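Local coordinates for aminotransferase (Streptomyces pactum, PDB 4ZM4), which belongs to the class-III, PLP-dependent aminotransferases of fold type I, binds pyridoxal-5'-phosphate and probably acts as a dimer, at residues B[118-129]-B[303-314]; B[65-73]-B[278-286]. The protein carries 1 engineered substitution. All coordinates share one frame; numbering follows the deposited sequence.

Contact 1. Residues B[118-129]-B[303-314]; sequences RFANSGTEAVAS and NEAHHAGVYAGN. With P3B ((3E,4R,5R)-4,5-dihydroxy-3-{[(Z)-{3-hydroxy-2-methyl-5-[(phosphonooxy)methyl]pyridin-4(1H)-ylidene}methyl]imino}cyclohex-1-ene-1-carboxylic acid), chain H; PLP (pyridoxal-5'-phosphate), chain G.
The imidazole of His307 is gripped at its edge by two residues of the 118-129 segment. ND1 lies 2.6 Å from Ser129 OG, a hydrogen bond either atom could donate. NE2 donates a hydrogen bond to Phe119 O at 2.9 Å; that oxygen lies in the ring plane, although the donor stands above the carbonyl plane and the bond is bent (133° at the hydrogen). Ala120 CB also meets the ring edge, and Phe290 of strand 288-292 packs edge-to-face with it. His307 reaches this slot with CG anti to its backbone N, and with both ring nitrogens engaged its rotation should be well fixed.

Arg118 runs an extended chain to Asn303, where NH2 donates to Asn303 OD1 at 3.0 Å in the guanidinium plane, the amide turned 31° from it, and also to Leu300 O. Its NE and NH1 go to Ala26 and Ser32 of the second subunit. At the other end Asn121 OD1 rests on Tyr311 CB at 3.2 Å, amide and ring planes 74° apart, while one face of the tyrosine ring carries Val310 CG1. Asn121 ND2 and N both donate to Glu125 OE1, while Glu125 OE2 bonds to Ser122 of the second subunit. Water 1 bridges Ala120 O to Gly313 N, and water 2 ties Asn121 ND2 and Tyr311 N to the phosphate of pyridoxal-5'-phosphate.

The contact joins two ligand sites of the dimer: Gly123 N and Thr124 N, at the start of a helix, bind the phosphate of P3B, and Val310 N binds PLP O3P at 2.8 Å in the site shared with the second subunit. The loop between helices 298-301 and 315-329 thus packs on edge strand 116-120, which pairs with 288-292, and on the start of helix 123-138.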
loop_
_atom_site.group_PDB
_atom_site.type_symbol
_atom_site.label_atom_id
_atom_site.label_comp_id
_atom_site.label_asym_id
_atom_site.label_seq_id
_atom_site.Cartn_x
_atom_site.Cartn_y
_atom_site.Cartn_z
ATOM N N ARG B 118 -4.326 13.520 2.487
ATOM C CA ARG B 118 -4.731 12.224 3.002
ATOM C C ARG B 118 -3.579 11.261 2.793
ATOM O O ARG B 118 -2.783 11.423 1.876
ATOM C CB ARG B 118 -5.987 11.730 2.342
ATOM C CG ARG B 118 -7.235 12.438 2.845
ATOM C CD ARG B 118 -8.447 11.534 2.787
ATOM N NE ARG B 118 -9.693 12.231 3.044
ATOM C CZ ARG B 118 -10.877 11.627 3.117
ATOM N NH1 ARG B 118 -10.982 10.303 2.954
ATOM N NH2 ARG B 118 -11.968 12.343 3.374
ATOM N N PHE B 119 -3.443 10.322 3.718
ATOM C CA PHE B 119 -2.363 9.352 3.685
ATOM C C PHE B 119 -2.814 8.036 3.073
ATOM O O PHE B 119 -4.003 7.709 3.060
ATOM C CB PHE B 119 -1.827 9.089 5.084
ATOM C CG PHE B 119 -1.110 10.277 5.672
ATOM C CD1 PHE B 119 0.206 10.550 5.299
ATOM C CD2 PHE B 119 -1.756 11.121 6.542
ATOM C CE1 PHE B 119 0.854 11.642 5.800
ATOM C CE2 PHE B 119 -1.105 12.213 7.038
ATOM C CZ PHE B 119 0.195 12.486 6.664
ATOM N N ALA B 120 -1.810 7.299 2.586
ATOM C CA ALA B 120 -1.985 5.998 1.978
ATOM C C ALA B 120 -0.768 5.175 2.352
ATOM O O ALA B 120 0.182 5.701 2.928
ATOM C CB ALA B 120 -2.103 6.129 0.450
ATOM N N ASN B 121 -0.755 3.916 1.916
ATOM C CA ASN B 121 0.383 3.030 2.182
ATOM C C ASN B 121 1.446 3.087 1.099
ATOM O O ASN B 121 2.569 2.662 1.331
ATOM C CB ASN B 121 -0.107 1.592 2.321
ATOM C CG ASN B 121 -1.170 1.465 3.366
ATOM O OD1 ASN B 121 -0.910 1.671 4.558
ATOM N ND2 ASN B 121 -2.400 1.134 2.941
ATOM N N SER B 122 1.105 3.592 -0.083
ATOM C CA SER B 122 2.001 3.496 -1.244
ATOM C C SER B 122 1.726 4.577 -2.283
ATOM O O SER B 122 0.639 5.141 -2.303
ATOM C CB SER B 122 1.804 2.155 -1.903
ATOM O OG SER B 122 0.505 2.083 -2.452
ATOM N N GLY B 123 2.713 4.874 -3.120
ATOM C CA GLY B 123 2.518 5.804 -4.198
ATOM C C GLY B 123 1.414 5.380 -5.152
ATOM O O GLY B 123 0.664 6.202 -5.678
ATOM N N THR B 124 1.317 4.085 -5.379
ATOM C CA THR B 124 0.308 3.543 -6.233
ATOM C C THR B 124 -1.082 3.913 -5.695
ATOM O O THR B 124 -1.964 4.356 -6.459
ATOM C CB THR B 124 0.503 2.008 -6.384
ATOM O OG1 THR B 124 1.655 1.753 -7.203
ATOM C CG2 THR B 124 -0.713 1.334 -7.009
ATOM N N GLU B 125 -1.299 3.674 -4.408
ATOM C CA GLU B 125 -2.595 3.994 -3.762
ATOM C C GLU B 125 -2.867 5.501 -3.780
ATOM O O GLU B 125 -3.970 5.933 -4.093
ATOM C CB GLU B 125 -2.642 3.485 -2.304
ATOM C CG GLU B 125 -2.806 1.999 -2.128
ATOM C CD GLU B 125 -2.872 1.573 -0.661
ATOM O OE1 GLU B 125 -2.558 2.392 0.246
ATOM O OE2 GLU B 125 -3.249 0.411 -0.418
ATOM N N ALA B 126 -1.845 6.282 -3.439
ATOM C CA ALA B 126 -1.983 7.730 -3.394
ATOM C C ALA B 126 -2.329 8.309 -4.759
ATOM O O ALA B 126 -3.208 9.173 -4.859
ATOM C CB ALA B 126 -0.739 8.364 -2.863
ATOM N N VAL B 127 -1.659 7.830 -5.797
ATOM C CA VAL B 127 -1.994 8.229 -7.155
ATOM C C VAL B 127 -3.437 7.867 -7.515
ATOM O O VAL B 127 -4.187 8.703 -8.073
ATOM C CB VAL B 127 -0.973 7.573 -8.151
ATOM C CG1 VAL B 127 -1.476 7.565 -9.601
ATOM C CG2 VAL B 127 0.369 8.284 -8.061
ATOM N N ALA B 128 -3.841 6.621 -7.265
ATOM C CA ALA B 128 -5.188 6.180 -7.730
ATOM C C ALA B 128 -6.250 7.096 -7.119
ATOM O O ALA B 128 -7.146 7.537 -7.815
ATOM C CB ALA B 128 -5.475 4.715 -7.411
ATOM N N SER B 129 -6.112 7.412 -5.823
ATOM C CA SER B 129 -7.133 8.263 -5.163
ATOM C C SER B 129 -7.043 9.699 -5.583
ATOM O O SER B 129 -8.088 10.339 -5.756
ATOM C CB SER B 129 -7.071 8.112 -3.659
ATOM O OG SER B 129 -7.682 6.881 -3.240
ATOM N N ASN B 303 -15.880 14.801 2.794
ATOM C CA ASN B 303 -16.004 13.330 2.762
ATOM C C ASN B 303 -17.013 12.813 1.716
ATOM O O ASN B 303 -17.629 11.753 1.881
ATOM C CB ASN B 303 -16.328 12.783 4.155
ATOM C CG ASN B 303 -15.734 11.412 4.384
ATOM O OD1 ASN B 303 -14.607 11.125 3.965
ATOM N ND2 ASN B 303 -16.483 10.549 5.038
ATOM N N GLU B 304 -17.144 13.563 0.628
ATOM C CA GLU B 304 -17.974 13.186 -0.489
ATOM C C GLU B 304 -17.147 12.305 -1.445
ATOM O O GLU B 304 -17.647 11.314 -1.965
ATOM C CB GLU B 304 -18.504 14.443 -1.203
ATOM C CG GLU B 304 -19.689 14.194 -2.123
ATOM C CD GLU B 304 -20.258 15.469 -2.734
ATOM O OE1 GLU B 304 -19.975 16.582 -2.201
ATOM O OE2 GLU B 304 -20.977 15.346 -3.761
ATOM N N ALA B 305 -15.898 12.690 -1.694
ATOM C CA ALA B 305 -14.984 11.875 -2.500
ATOM C C ALA B 305 -14.345 10.777 -1.638
ATOM O O ALA B 305 -14.528 10.737 -0.398
ATOM C CB ALA B 305 -13.901 12.739 -3.147
ATOM N N HIS B 306 -13.619 9.879 -2.295
ATOM C CA HIS B 306 -13.236 8.643 -1.651
ATOM C C HIS B 306 -11.751 8.462 -1.522
ATOM O O HIS B 306 -10.988 8.772 -2.420
ATOM C CB HIS B 306 -13.778 7.445 -2.439
ATOM C CG HIS B 306 -13.765 6.175 -1.671
ATOM N ND1 HIS B 306 -12.761 5.239 -1.799
ATOM C CD2 HIS B 306 -14.642 5.676 -0.766
ATOM C CE1 HIS B 306 -13.031 4.205 -1.019
ATOM N NE2 HIS B 306 -14.161 4.457 -0.371
ATOM N N HIS B 307 -11.375 7.936 -0.368
ATOM C CA HIS B 307 -10.110 7.277 -0.213
ATOM C C HIS B 307 -10.274 6.312 0.938
ATOM O O HIS B 307 -11.152 6.503 1.802
ATOM C CB HIS B 307 -8.979 8.290 0.051
ATOM C CG HIS B 307 -7.641 7.638 0.211
ATOM N ND1 HIS B 307 -7.136 6.758 -0.721
ATOM C CD2 HIS B 307 -6.731 7.701 1.209
ATOM C CE1 HIS B 307 -5.953 6.346 -0.326
ATOM N NE2 HIS B 307 -5.694 6.881 0.852
ATOM N N ALA B 308 -9.435 5.288 0.986
ATOM C CA ALA B 308 -9.613 4.273 2.026
ATOM C C ALA B 308 -8.324 3.521 2.316
ATOM O O ALA B 308 -7.280 3.850 1.756
ATOM C CB ALA B 308 -10.735 3.308 1.613
ATOM N N GLY B 309 -8.439 2.483 3.155
ATOM C CA GLY B 309 -7.323 1.615 3.472
ATOM C C GLY B 309 -7.162 1.588 4.976
ATOM O O GLY B 309 -6.883 2.606 5.600
ATOM N N VAL B 310 -7.356 0.416 5.549
ATOM C CA VAL B 310 -7.391 0.277 6.986
ATOM C C VAL B 310 -6.096 0.807 7.624
ATOM O O VAL B 310 -6.141 1.345 8.727
ATOM C CB VAL B 310 -7.667 -1.215 7.383
ATOM C CG1 VAL B 310 -6.385 -2.028 7.390
ATOM C CG2 VAL B 310 -8.320 -1.302 8.738
ATOM N N TYR B 311 -4.959 0.642 6.938
ATOM C CA TYR B 311 -3.639 1.069 7.457
ATOM C C TYR B 311 -3.292 2.517 7.135
ATOM O O TYR B 311 -2.219 3.001 7.502
ATOM C CB TYR B 311 -2.515 0.195 6.859
ATOM C CG TYR B 311 -2.586 -1.277 7.132
ATOM C CD1 TYR B 311 -2.513 -1.770 8.440
ATOM C CD2 TYR B 311 -2.686 -2.187 6.100
ATOM C CE1 TYR B 311 -2.594 -3.125 8.709
ATOM C CE2 TYR B 311 -2.749 -3.543 6.355
ATOM C CZ TYR B 311 -2.689 -4.006 7.650
ATOM O OH TYR B 311 -2.748 -5.364 7.893
ATOM N N ALA B 312 -4.137 3.180 6.378
ATOM C CA ALA B 312 -3.782 4.478 5.896
ATOM C C ALA B 312 -3.623 5.391 7.104
ATOM O O ALA B 312 -4.502 5.462 7.933
ATOM C CB ALA B 312 -4.816 5.003 4.912
ATOM N N GLY B 313 -2.499 6.105 7.160
ATOM C CA GLY B 313 -2.285 7.077 8.214
ATOM C C GLY B 313 -2.125 6.425 9.588
ATOM O O GLY B 313 -2.490 7.010 10.569
ATOM N N ASN B 314 -1.629 5.193 9.647
ATOM C CA ASN B 314 -1.462 4.547 10.938
ATOM C C ASN B 314 -0.402 5.280 11.743
ATOM O O ASN B 314 0.393 6.052 11.206
ATOM C CB ASN B 314 -1.119 3.036 10.775
ATOM C CG ASN B 314 0.217 2.800 10.100
ATOM O OD1 ASN B 314 1.284 2.803 10.753
ATOM N ND2 ASN B 314 0.185 2.553 8.792
HETATM O OAH P3B H . 3.508 1.906 -5.488
HETATM P PBA P3B H . 4.854 2.566 -4.973
HETATM O OAI P3B H . 5.913 1.604 -5.421
HETATM O OAC P3B H . 4.910 2.748 -3.465
HETATM O OAQ P3B H . 4.894 3.980 -5.865
HETATM C CAM P3B H . 4.485 4.040 -7.270
HETATM C CAV P3B H . 5.165 5.091 -7.835
HETATM C CAL P3B H . 4.457 6.267 -8.037
HETATM N NAP P3B H . 5.133 7.360 -8.563
HETATM C CAU P3B H . 6.473 7.293 -8.865
HETATM C CAA P3B H . 7.127 8.364 -9.414
HETATM C CAW P3B H . 7.138 6.159 -8.706
HETATM O OAE P3B H . 8.452 6.159 -9.025
HETATM C CAX P3B H . 6.548 5.019 -8.157
HETATM C CAJ P3B H . 7.301 3.802 -8.004
HETATM N NAO P3B H . 8.565 3.662 -8.529
HETATM C CAT P3B H . 9.248 2.474 -8.495
HETATM C CAK P3B H . 8.711 1.217 -8.099
HETATM C CAS P3B H . 9.408 0.015 -8.153
HETATM C CAR P3B H . 8.854 -1.195 -7.694
HETATM O OAD P3B H . 9.509 -2.248 -7.642
HETATM O OAB P3B H . 7.689 -1.303 -7.398
HETATM C CAN P3B H . 10.730 -0.012 -8.372
HETATM C CAY P3B H . 11.468 1.300 -8.679
HETATM O OAF P3B H . 12.381 0.903 -9.722
HETATM C CAZ P3B H . 10.564 2.537 -9.072
HETATM O OAG P3B H . 11.176 3.873 -8.943
HETATM N N1 PLP G . -10.443 -7.397 2.337
HETATM C C2 PLP G . -11.255 -7.409 3.401
HETATM C C2A PLP G . -11.991 -8.673 3.660
HETATM C C3 PLP G . -11.376 -6.231 4.298
HETATM O O3 PLP G . -12.199 -6.267 5.387
HETATM C C4 PLP G . -10.573 -5.008 3.982
HETATM C C4A PLP G . -10.775 -3.770 4.794
HETATM O O4A PLP G . -11.801 -3.662 5.531
HETATM C C5 PLP G . -9.713 -5.144 2.758
HETATM C C6 PLP G . -9.725 -6.321 2.007
HETATM C C5A PLP G . -8.811 -4.068 2.229
HETATM O O4P PLP G . -7.498 -4.092 2.846
HETATM P P PLP G . -6.868 -2.614 3.130
HETATM O O1P PLP G . -6.765 -2.038 1.696
HETATM O O2P PLP G . -5.541 -2.857 3.810
HETATM O O3P PLP G . -7.891 -1.822 3.912
HETATM O O HOH W 1 -0.195 5.384 5.535
HETATM O O HOH W 2 -4.698 -0.295 4.141
HETATM O O HOH W 3 -4.510 3.961 1.764
HETATM O O HOH W 4 -10.177 6.230 -3.907
#

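Contact 2. Residues B[65-73]-B[278-286]; sequences MGYGPHLFG and SRVMGGGFP. Engineered in segment 278-286: Arg279 (natural residue Lys). With P3B ((3E,4R,5R)-4,5-dihydroxy-3-{[(Z)-{3-hydroxy-2-methyl-5-[(phosphonooxy)methyl]pyridin-4(1H)-ylidene}methyl]imino}cyclohex-1-ene-1-carboxylic acid), chain H.
Pro69 lies against the backbone of the 278-286 loop, which in this fold-type-I aminotransferase joins strands 274-277 and 288-292 of the large sheet beside the cofactor pocket. The loop enters at Ser278, whose OG bonds to Tyr311 of the second subunit, and then reaches Arg279, an engineered residue that is lysine in the natural sequence. Its side chain, bent at chi2, carries the guanidinium to the P3B pocket. There NH1 donates to Tyr67 O at 3.1 Å; NH1 lies nearly along the C=O axis of Tyr67, but that oxygen sits 30° out of the guanidinium plane and the bond is bent to 137°. Tyr67 itself turns one ring face to the cyclohexene part of P3B. The carbonyl O of Arg279 abuts Pro69 CB.

At Val280 the two branches part company. CG1, anti to the backbone N, meets Leu71 CD2 at 3.9 Å in an apolar contact, whereas CG2 lies against Gly68 O. Pro69 O receives an almost linear CA-H...O contact from Val280 CA at 3.5 Å. The chain then curls through a type I' turn from Gly282 to Phe285. Gly283 brings its carbonyl to the His70 ring, and the same oxygen is bonded to His91 of the second subunit. Gly284 N reaches Pro69 CB at 3.3 Å, and Gly284 CA is 3.9 Å from His70 NE2. Pro69 CB covers the centre of the His70 ring, which is held within its own loop by a nearly straight hydrogen bond (177°) from His70 ND1 to Met65 O.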
loop_
_atom_site.group_PDB
_atom_site.type_symbol
_atom_site.label_atom_id
_atom_site.label_comp_id
_atom_site.label_asym_id
_atom_site.label_seq_id
_atom_site.Cartn_x
_atom_site.Cartn_y
_atom_site.Cartn_z
ATOM N N MET B 65 20.067 2.294 -3.143
ATOM C CA MET B 65 19.476 2.697 -1.869
ATOM C C MET B 65 17.979 2.453 -1.701
ATOM O O MET B 65 17.263 3.264 -1.063
ATOM C CB MET B 65 19.803 4.180 -1.600
ATOM C CG MET B 65 21.298 4.455 -1.464
ATOM S SD MET B 65 22.141 3.565 -0.138
ATOM C CE MET B 65 21.226 4.098 1.309
ATOM N N GLY B 66 17.493 1.341 -2.244
ATOM C CA GLY B 66 16.094 0.976 -2.047
ATOM C C GLY B 66 15.123 1.901 -2.697
ATOM O O GLY B 66 13.987 2.068 -2.244
ATOM N N TYR B 67 15.569 2.520 -3.759
ATOM C CA TYR B 67 14.702 3.247 -4.679
ATOM C C TYR B 67 14.107 4.593 -4.167
ATOM O O TYR B 67 13.009 4.981 -4.587
ATOM C CB TYR B 67 13.615 2.301 -5.226
ATOM C CG TYR B 67 14.146 1.083 -5.946
ATOM C CD1 TYR B 67 14.453 1.117 -7.300
ATOM C CD2 TYR B 67 14.313 -0.110 -5.287
ATOM C CE1 TYR B 67 14.899 -0.018 -7.974
ATOM C CE2 TYR B 67 14.749 -1.250 -5.956
ATOM C CZ TYR B 67 15.053 -1.205 -7.293
ATOM O OH TYR B 67 15.523 -2.343 -7.939
ATOM N N GLY B 68 14.854 5.330 -3.341
ATOM C CA GLY B 68 14.537 6.745 -3.061
ATOM C C GLY B 68 14.275 7.251 -1.641
ATOM O O GLY B 68 14.406 8.446 -1.397
ATOM N N PRO B 69 13.865 6.381 -0.711
ATOM C CA PRO B 69 13.471 6.879 0.633
ATOM C C PRO B 69 14.600 7.354 1.543
ATOM O O PRO B 69 14.348 8.168 2.422
ATOM C CB PRO B 69 12.796 5.672 1.307
ATOM C CG PRO B 69 12.707 4.613 0.282
ATOM C CD PRO B 69 13.681 4.930 -0.827
ATOM N N HIS B 70 15.826 6.894 1.303
ATOM C CA HIS B 70 16.901 7.007 2.277
ATOM C C HIS B 70 17.823 8.155 1.977
ATOM O O HIS B 70 18.922 7.992 1.454
ATOM C CB HIS B 70 17.636 5.673 2.345
ATOM C CG HIS B 70 16.735 4.536 2.710
ATOM N ND1 HIS B 70 16.347 3.561 1.801
ATOM C CD2 HIS B 70 16.100 4.250 3.864
ATOM C CE1 HIS B 70 15.509 2.726 2.387
ATOM N NE2 HIS B 70 15.351 3.112 3.638
ATOM N N LEU B 71 17.383 9.330 2.360
ATOM C CA LEU B 71 18.136 10.553 2.168
ATOM C C LEU B 71 19.388 10.587 3.055
ATOM O O LEU B 71 20.421 11.181 2.687
ATOM C CB LEU B 71 17.236 11.725 2.472
ATOM C CG LEU B 71 17.578 13.055 1.855
ATOM C CD1 LEU B 71 17.434 13.009 0.353
ATOM C CD2 LEU B 71 16.664 14.138 2.428
ATOM N N PHE B 72 19.295 9.947 4.208
ATOM C CA PHE B 72 20.381 9.895 5.179
ATOM C C PHE B 72 21.022 8.507 5.283
ATOM O O PHE B 72 21.766 8.233 6.214
ATOM C CB PHE B 72 19.842 10.298 6.562
ATOM C CG PHE B 72 19.173 11.647 6.587
ATOM C CD1 PHE B 72 19.933 12.819 6.465
ATOM C CD2 PHE B 72 17.787 11.761 6.726
ATOM C CE1 PHE B 72 19.324 14.062 6.489
ATOM C CE2 PHE B 72 17.182 13.014 6.749
ATOM C CZ PHE B 72 17.945 14.164 6.631
ATOM N N GLY B 73 20.694 7.604 4.376
ATOM C CA GLY B 73 21.236 6.243 4.436
ATOM C C GLY B 73 20.386 5.293 5.209
ATOM O O GLY B 73 19.360 5.654 5.769
ATOM N N SER B 278 5.719 10.379 -1.139
ATOM C CA SER B 278 6.059 9.106 -0.481
ATOM C C SER B 278 7.583 9.084 -0.220
ATOM O O SER B 278 8.204 10.125 -0.128
ATOM C CB SER B 278 5.623 7.918 -1.331
ATOM O OG SER B 278 5.787 6.685 -0.670
ATOM N N ARG B 279 8.180 7.917 -0.078
ATOM C CA ARG B 279 9.650 7.739 -0.145
ATOM C C ARG B 279 10.415 8.468 0.939
ATOM O O ARG B 279 10.518 7.954 2.037
ATOM C CB ARG B 279 10.202 8.107 -1.518
ATOM C CG ARG B 279 9.565 7.350 -2.642
ATOM C CD ARG B 279 10.057 5.933 -2.793
ATOM N NE ARG B 279 9.023 5.210 -3.515
ATOM C CZ ARG B 279 9.050 4.838 -4.793
ATOM N NH1 ARG B 279 10.092 5.067 -5.600
ATOM N NH2 ARG B 279 7.985 4.199 -5.260
ATOM N N VAL B 280 10.973 9.641 0.633
ATOM C CA VAL B 280 11.786 10.372 1.598
ATOM C C VAL B 280 10.895 10.730 2.792
ATOM O O VAL B 280 11.346 10.737 3.946
ATOM C CB VAL B 280 12.427 11.650 0.995
ATOM C CG1 VAL B 280 13.102 12.479 2.073
ATOM C CG2 VAL B 280 13.429 11.279 -0.078
ATOM N N MET B 281 9.624 10.999 2.512
ATOM C CA MET B 281 8.673 11.438 3.544
ATOM C C MET B 281 8.657 10.516 4.745
ATOM O O MET B 281 8.669 10.981 5.849
ATOM C CB MET B 281 7.254 11.537 2.948
ATOM C CG MET B 281 6.253 12.273 3.833
ATOM S SD MET B 281 4.677 12.411 2.984
ATOM C CE MET B 281 4.058 10.723 3.180
ATOM N N GLY B 282 8.616 9.210 4.513
ATOM C CA GLY B 282 8.564 8.234 5.573
ATOM C C GLY B 282 9.860 7.497 5.852
ATOM O O GLY B 282 9.857 6.551 6.629
ATOM N N GLY B 283 10.962 7.902 5.221
ATOM C CA GLY B 283 12.283 7.302 5.442
ATOM C C GLY B 283 12.389 5.804 5.241
ATOM O O GLY B 283 13.196 5.124 5.896
ATOM N N GLY B 284 11.585 5.284 4.332
ATOM C CA GLY B 284 11.524 3.833 4.101
ATOM C C GLY B 284 10.357 3.098 4.721
ATOM O O GLY B 284 10.152 1.937 4.402
ATOM N N PHE B 285 9.609 3.732 5.625
ATOM C CA PHE B 285 8.406 3.107 6.149
ATOM C C PHE B 285 7.340 3.144 5.049
ATOM O O PHE B 285 7.224 4.165 4.341
ATOM C CB PHE B 285 7.894 3.838 7.408
ATOM C CG PHE B 285 6.852 3.074 8.186
ATOM C CD1 PHE B 285 5.504 3.099 7.801
ATOM C CD2 PHE B 285 7.201 2.325 9.289
ATOM C CE1 PHE B 285 4.542 2.401 8.517
ATOM C CE2 PHE B 285 6.246 1.616 10.023
ATOM C CZ PHE B 285 4.910 1.664 9.630
ATOM N N PRO B 286 6.533 2.086 4.918
ATOM C CA PRO B 286 5.526 2.188 3.852
ATOM C C PRO B 286 4.434 3.226 4.136
ATOM O O PRO B 286 3.556 3.004 4.988
ATOM C CB PRO B 286 4.962 0.776 3.756
ATOM C CG PRO B 286 5.750 -0.038 4.709
ATOM C CD PRO B 286 6.384 0.867 5.691
HETATM O OAH P3B H . 3.508 1.906 -5.488
HETATM P PBA P3B H . 4.854 2.566 -4.973
HETATM O OAI P3B H . 5.913 1.604 -5.421
HETATM O OAC P3B H . 4.910 2.748 -3.465
HETATM O OAQ P3B H . 4.894 3.980 -5.865
HETATM C CAM P3B H . 4.485 4.040 -7.270
HETATM C CAV P3B H . 5.165 5.091 -7.835
HETATM C CAL P3B H . 4.457 6.267 -8.037
HETATM N NAP P3B H . 5.133 7.360 -8.563
HETATM C CAU P3B H . 6.473 7.293 -8.865
HETATM C CAA P3B H . 7.127 8.364 -9.414
HETATM C CAW P3B H . 7.138 6.159 -8.706
HETATM O OAE P3B H . 8.452 6.159 -9.025
HETATM C CAX P3B H . 6.548 5.019 -8.157
HETATM C CAJ P3B H . 7.301 3.802 -8.004
HETATM N NAO P3B H . 8.565 3.662 -8.529
HETATM C CAT P3B H . 9.248 2.474 -8.495
HETATM C CAK P3B H . 8.711 1.217 -8.099
HETATM C CAS P3B H . 9.408 0.015 -8.153
HETATM C CAR P3B H . 8.854 -1.195 -7.694
HETATM O OAD P3B H . 9.509 -2.248 -7.642
HETATM O OAB P3B H . 7.689 -1.303 -7.398
HETATM C CAN P3B H . 10.730 -0.012 -8.372
HETATM C CAY P3B H . 11.468 1.300 -8.679
HETATM O OAF P3B H . 12.381 0.903 -9.722
HETATM C CAZ P3B H . 10.564 2.537 -9.072
HETATM O OAG P3B H . 11.176 3.873 -8.943
#

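From the N terminus the chain passes 65-73, then 118-129, then 278-286 and finally 303-314. Contact 2 closes the loop from 65-73 to 278-286, and contact 1 closes the one from 118-129 to 303-314, so the two closures cross and neither nests inside the other. Contact 2 ties the loop ahead of helix 77-89 to the turn before strand 288-292; contact 1 ties the edge strand 116-120 and helix 123-138 to the loop before helix 315-329. Their centres are 19 Å apart, yet they touch where Asn121 O packs on Pro286 CB at 3.9 Å. Both touch P3B and the second subunit.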